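Local coordinates for protein putative peptidase (Parabacteroides merdae, PDB 4L8K) that is a putative peptidase of family S41, probably a serine-type enzyme that hydrolyses peptide bonds in proteins or peptides, at residues Pro88-Lys93 with Met241-Gly246; Ile214-Arg219 with Asp300-Ala305. One frame throughout, in Å; residues are numbered along the deposited sequence. Where two conformers were deposited one is given.

Contact 1. Residues Pro88-Lys93 with Met241-Gly246; sequences PANFYK and MGDRTG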
loop_
_atom_site.group_PDB
_atom_site.type_symbol
_atom_site.label_atom_id
_atom_site.label_comp_id
_atom_site.label_asym_id
_atom_site.label_seq_id
_atom_site.Cartn_x
_atom_site.Cartn_y
_atom_site.Cartn_z
ATOM N N PRO A 88 6.972 11.981 5.659
ATOM C CA PRO A 88 6.833 11.958 7.133
ATOM C C PRO A 88 6.114 10.685 7.588
ATOM O O PRO A 88 5.418 10.048 6.780
ATOM C CB PRO A 88 6.022 13.216 7.439
ATOM C CG PRO A 88 6.086 14.056 6.157
ATOM C CD PRO A 88 6.149 13.055 5.064
ATOM N N ALA A 89 6.325 10.285 8.857
ATOM C CA ALA A 89 5.678 9.100 9.425
ATOM C C ALA A 89 4.143 9.222 9.283
ATOM O O ALA A 89 3.497 8.310 8.752
ATOM C CB ALA A 89 6.087 8.907 10.887
ATOM N N ASN A 90 3.578 10.379 9.683
ATOM C CA ASN A 90 2.128 10.718 9.608
ATOM C C ASN A 90 1.254 9.729 10.347
ATOM O O ASN A 90 0.055 9.593 10.038
ATOM C CB ASN A 90 1.650 10.890 8.142
ATOM C CG ASN A 90 2.028 12.246 7.579
ATOM O OD1 ASN A 90 1.999 13.252 8.275
ATOM N ND2 ASN A 90 2.422 12.304 6.331
ATOM N N PHE A 91 1.836 9.089 11.384
ATOM C CA PHE A 91 1.159 8.131 12.272
ATOM C C PHE A 91 2.042 7.909 13.491
ATOM O O PHE A 91 3.249 7.740 13.335
ATOM C CB PHE A 91 0.872 6.773 11.560
ATOM C CG PHE A 91 0.146 5.770 12.426
ATOM C CD1 PHE A 91 -1.241 5.809 12.553
ATOM C CD2 PHE A 91 0.852 4.819 13.153
ATOM C CE1 PHE A 91 -1.914 4.912 13.391
ATOM C CE2 PHE A 91 0.183 3.920 13.997
ATOM C CZ PHE A 91 -1.194 3.973 14.105
ATOM N N TYR A 92 1.448 7.925 14.691
ATOM C CA TYR A 92 2.134 7.675 15.957
ATOM C C TYR A 92 1.166 6.943 16.823
ATOM O O TYR A 92 0.069 7.458 17.100
ATOM C CB TYR A 92 2.627 8.982 16.637
ATOM C CG TYR A 92 3.551 9.802 15.758
ATOM C CD1 TYR A 92 4.911 9.509 15.677
ATOM C CD2 TYR A 92 3.054 10.833 14.958
ATOM C CE1 TYR A 92 5.761 10.249 14.851
ATOM C CE2 TYR A 92 3.890 11.562 14.121
ATOM C CZ TYR A 92 5.242 11.278 14.081
ATOM O OH TYR A 92 6.058 12.012 13.265
ATOM N N LYS A 93 1.530 5.724 17.215
ATOM C CA LYS A 93 0.715 4.855 18.066
ATOM C C LYS A 93 0.354 5.575 19.390
ATOM O O LYS A 93 -0.794 5.512 19.829
ATOM C CB LYS A 93 1.493 3.537 18.318
ATOM C CG LYS A 93 0.925 2.587 19.374
ATOM C CD LYS A 93 -0.234 1.719 18.863
ATOM C CE LYS A 93 -0.663 0.630 19.837
ATOM N NZ LYS A 93 -0.997 1.145 21.208
HETATM N N MSE A 241 -7.757 10.530 2.785
HETATM C CA MSE A 241 -7.059 11.635 3.417
HETATM C C MSE A 241 -5.728 11.175 4.041
HETATM O O MSE A 241 -5.630 10.063 4.526
HETATM C CB MSE A 241 -8.004 12.227 4.469
HETATM C CG MSE A 241 -7.402 13.323 5.337
HETATM SE SE MSE A 241 -8.722 14.008 6.569
HETATM C CE MSE A 241 -10.059 14.642 5.428
ATOM N N GLY A 242 -4.750 12.072 4.061
ATOM C CA GLY A 242 -3.454 11.824 4.664
ATOM C C GLY A 242 -2.336 12.068 3.678
ATOM O O GLY A 242 -2.204 13.171 3.135
ATOM N N ASP A 243 -1.547 11.036 3.414
ATOM C CA ASP A 243 -0.411 11.168 2.504
ATOM C C ASP A 243 -0.465 10.098 1.412
ATOM O O ASP A 243 -1.263 9.143 1.481
ATOM C CB ASP A 243 0.906 11.063 3.305
ATOM C CG ASP A 243 2.163 11.631 2.636
ATOM O OD1 ASP A 243 2.046 12.210 1.517
ATOM O OD2 ASP A 243 3.257 11.488 3.219
ATOM N N ARG A 244 0.371 10.294 0.384
ATOM C CA ARG A 244 0.486 9.362 -0.736
ATOM C C ARG A 244 0.815 7.966 -0.181
ATOM O O ARG A 244 1.637 7.837 0.743
ATOM C CB ARG A 244 1.563 9.856 -1.727
ATOM C CG ARG A 244 1.777 9.004 -2.985
ATOM C CD ARG A 244 2.846 9.656 -3.863
ATOM N NE ARG A 244 3.179 8.917 -5.088
ATOM C CZ ARG A 244 2.431 8.877 -6.192
ATOM N NH1 ARG A 244 1.249 9.475 -6.227
ATOM N NH2 ARG A 244 2.851 8.214 -7.258
ATOM N N THR A 245 0.140 6.922 -0.709
ATOM C CA THR A 245 0.419 5.565 -0.254
ATOM C C THR A 245 1.876 5.191 -0.672
ATOM O O THR A 245 2.500 5.898 -1.486
ATOM C CB THR A 245 -0.589 4.559 -0.831
ATOM O OG1 THR A 245 -0.322 4.439 -2.223
ATOM C CG2 THR A 245 -2.063 4.916 -0.548
ATOM N N GLY A 246 2.382 4.091 -0.121
ATOM C CA GLY A 246 3.711 3.574 -0.440
ATOM C C GLY A 246 3.769 2.765 -1.718
ATOM O O GLY A 246 4.827 2.231 -2.067
HETATM O O HOH W 1 3.365 9.595 5.047
#
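Asn90 and Asp243 meet across this contact through the ND2 end of the amide and one carboxylate oxygen. The direct hydrogen bond, from Asn90 ND2 to Asp243 OD2, is 3.3 Å long and weak, bent to 122° at the hydrogen. The two side chains cross at about a right angle and their flat groups stand 82° apart, so amide and carboxylate do not pair as parallel planes. Asp243 leaves its backbone toward the loop, and with CG anti to the backbone N (chi1 -160°) OD2 lies within reach of the amide.

A water reinforces the weak direct bond. It accepts from Asn90 ND2 at 3.1 Å and lies 2.6 Å from Asp243 OD2 and 2.7 Å from Pro88 O, in hydrogen-bonding range of both oxygens. Amide nitrogen, water and OD2 thus close a small polar triangle, and through the water the loop backbone is tied in as well. The other ends of the two groups are held separately. Asp243 OD1 accepts from Arg244 N at 2.8 Å, with the donor above the carboxylate plane, while Asn90 OD1 takes the backbone N-H of Ile290, a bond that would hold the amide with ND2 turned to Asp243.

Van der Waals contact adds little: the ring carbon Pro88 CD lies 3.8 Å from Asp243 OD2, on the more exposed flank.

Residues 88-92 belong to the loop between helices 82-85 and 93-100, and Lys93 begins the second helix; Asn90 also touches Ile302 of helix 301-311. Residues 241-246 run off the end of strand 238-242, which is hydrogen-bonded on one side to strand 213-217 and on the other to the 286-288 region. The polar bridge therefore joins the inter-helix loop to the exit of a parallel strand in the crotonase-like core.

Contact 2. Residues Ile214-Arg219 with Asp300-Ala305; sequences IVLTNR and DTIIEA
Leu216 fits its branched end against Ile302 and Ile303 at the start of a helix, a wholly apolar contact. One methyl, Leu216 CD2, packs on Ile302 CG2 at 3.8 Å. The other, Leu216 CD1, lies 4.0 Å from that same Ile302 CG2 and 3.9 Å from Ile303 CG1, so the leucine fork straddles the isoleucine methyl and still touches the next residue. Leu216 and Ile302 run past one another in opposite directions, whereas Leu216 and Ile303 cross at about a right angle. Although the Ile303 side chain leaves its backbone pointing away from the strand, its CG1 lies anti to the carbonyl carbon (chi1 -62°), and this branch still reaches the leucine.

The next shell sets the helix end that carries both isoleucines. Asp300 is its N-cap: OD1 accepts from Ile303 N at 3.1 Å in a fairly straight bond and, more weakly, from Ile302 N at 3.0 Å. The Ile303 N-H arrives from above the carboxylate plane. Asp300 OD2 forms a salt bridge with Arg155, which the Ile303 side chain also touches, so the cap is itself anchored; the positive end of the helix and the arginine would both favour a charged carboxylate.

Leu216 is further enclosed by Ile151 and Asp153 of strand 149-153 and by Ala306, one turn along the helix. Strand 213-217 lies between the parallel strands 149-153 and 238-242, and helix 301-311 packs over this face of the sheet, with Ile214 continuing the same interface against Ala306, Leu309 and Leu310.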
loop_
_atom_site.group_PDB
_atom_site.type_symbol
_atom_site.label_atom_id
_atom_site.label_comp_id
_atom_site.label_asym_id
_atom_site.label_seq_id
_atom_site.Cartn_x
_atom_site.Cartn_y
_atom_site.Cartn_z
ATOM N N ILE A 214 -14.101 8.267 5.524
ATOM C CA ILE A 214 -12.780 8.847 5.329
ATOM C C ILE A 214 -11.766 7.717 5.483
ATOM O O ILE A 214 -11.703 7.112 6.544
ATOM C CB ILE A 214 -12.404 10.078 6.210
ATOM C CG1 ILE A 214 -13.565 11.136 6.327
ATOM C CG2 ILE A 214 -11.083 10.690 5.732
ATOM C CD1 ILE A 214 -14.019 11.826 5.051
ATOM N N VAL A 215 -11.007 7.415 4.427
ATOM C CA VAL A 215 -9.941 6.403 4.453
ATOM C C VAL A 215 -8.636 7.157 4.743
ATOM O O VAL A 215 -8.323 8.127 4.053
ATOM C CB VAL A 215 -9.871 5.510 3.167
ATOM C CG1 VAL A 215 -8.632 4.595 3.177
ATOM C CG2 VAL A 215 -11.144 4.677 2.999
ATOM N N LEU A 216 -7.920 6.765 5.807
ATOM C CA LEU A 216 -6.670 7.433 6.183
ATOM C C LEU A 216 -5.482 6.657 5.668
ATOM O O LEU A 216 -5.404 5.447 5.870
ATOM C CB LEU A 216 -6.548 7.637 7.714
ATOM C CG LEU A 216 -7.703 8.323 8.474
ATOM C CD1 LEU A 216 -7.252 8.695 9.879
ATOM C CD2 LEU A 216 -8.204 9.614 7.763
ATOM N N THR A 217 -4.574 7.338 4.949
ATOM C CA THR A 217 -3.397 6.704 4.363
ATOM C C THR A 217 -2.103 7.469 4.682
ATOM O O THR A 217 -2.130 8.667 4.970
ATOM C CB THR A 217 -3.542 6.574 2.810
ATOM O OG1 THR A 217 -3.612 7.859 2.217
ATOM C CG2 THR A 217 -4.745 5.768 2.386
ATOM N N ASN A 218 -0.977 6.766 4.613
ATOM C CA ASN A 218 0.352 7.347 4.745
ATOM C C ASN A 218 1.301 6.540 3.859
ATOM O O ASN A 218 0.863 5.573 3.250
ATOM C CB ASN A 218 0.835 7.469 6.215
ATOM C CG ASN A 218 1.092 6.189 6.956
ATOM O OD1 ASN A 218 0.901 5.084 6.446
ATOM N ND2 ASN A 218 1.513 6.322 8.195
ATOM N N ARG A 219 2.567 6.956 3.736
ATOM C CA ARG A 219 3.567 6.266 2.927
ATOM C C ARG A 219 3.756 4.811 3.373
ATOM O O ARG A 219 4.181 3.968 2.585
ATOM C CB ARG A 219 4.921 7.023 2.972
ATOM C CG ARG A 219 5.879 6.653 1.842
ATOM C CD ARG A 219 5.301 6.862 0.452
ATOM N NE ARG A 219 6.366 6.589 -0.492
ATOM C CZ ARG A 219 6.267 6.592 -1.813
ATOM N NH1 ARG A 219 5.077 6.688 -2.398
ATOM N NH2 ARG A 219 7.344 6.417 -2.558
ATOM N N ASP A 300 -3.900 14.089 16.656
ATOM C CA ASP A 300 -3.562 13.559 15.342
ATOM C C ASP A 300 -4.257 14.470 14.342
ATOM O O ASP A 300 -5.481 14.432 14.239
ATOM C CB ASP A 300 -4.023 12.069 15.217
ATOM C CG ASP A 300 -3.628 11.353 13.929
ATOM O OD1 ASP A 300 -3.734 11.966 12.844
ATOM O OD2 ASP A 300 -3.265 10.154 13.998
ATOM N N THR A 301 -3.494 15.297 13.631
ATOM C CA THR A 301 -4.007 16.260 12.640
ATOM C C THR A 301 -4.928 15.591 11.602
ATOM O O THR A 301 -5.960 16.169 11.243
ATOM C CB THR A 301 -2.833 16.972 11.932
ATOM O OG1 THR A 301 -1.846 17.283 12.911
ATOM C CG2 THR A 301 -3.252 18.265 11.224
ATOM N N ILE A 302 -4.568 14.361 11.166
ATOM C CA ILE A 302 -5.302 13.613 10.159
ATOM C C ILE A 302 -6.642 13.130 10.734
ATOM O O ILE A 302 -7.672 13.360 10.094
ATOM C CB ILE A 302 -4.433 12.469 9.544
ATOM C CG1 ILE A 302 -3.083 13.058 9.048
ATOM C CG2 ILE A 302 -5.196 11.794 8.395
ATOM C CD1 ILE A 302 -2.026 12.050 8.529
ATOM N N ILE A 303 -6.647 12.518 11.944
ATOM C CA ILE A 303 -7.914 12.084 12.550
ATOM C C ILE A 303 -8.824 13.321 12.771
ATOM O O ILE A 303 -10.014 13.263 12.440
ATOM C CB ILE A 303 -7.719 11.243 13.843
ATOM C CG1 ILE A 303 -6.952 9.927 13.542
ATOM C CG2 ILE A 303 -9.087 10.939 14.533
ATOM C CD1 ILE A 303 -6.517 9.096 14.835
ATOM N N GLU A 304 -8.243 14.451 13.265
ATOM C CA GLU A 304 -9.007 15.674 13.538
ATOM C C GLU A 304 -9.631 16.274 12.267
ATOM O O GLU A 304 -10.801 16.650 12.297
ATOM C CB GLU A 304 -8.154 16.725 14.248
ATOM C CG GLU A 304 -7.726 16.319 15.643
ATOM C CD GLU A 304 -8.815 16.139 16.683
ATOM O OE1 GLU A 304 -9.936 16.660 16.498
ATOM O OE2 GLU A 304 -8.522 15.503 17.716
ATOM N N ALA A 305 -8.866 16.326 11.151
ATOM C CA ALA A 305 -9.364 16.838 9.868
ATOM C C ALA A 305 -10.504 15.947 9.353
ATOM O O ALA A 305 -11.514 16.468 8.895
ATOM C CB ALA A 305 -8.235 16.915 8.853
#

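The two contacts lie about 7 Å apart, centre to centre, and engage neighbouring parallel strands of one mixed sheet, 213-217 in contact 2 and 238-242 in contact 1. Contact 2 is buried and hydrophobic, seating a helix on the sheet face; contact 1, at the strand's exit, is partly buried and polar, with a weak direct bond supplemented by a water. Backbone bonding between the strands, such as Met241 N to Val215 O at 2.8 Å, joins them directly, and Asp243 O probably accepts from Thr217 OG1. Arg155 links their other halves, bonding to Asn90 O from contact 1 and to the helix cap of contact 2.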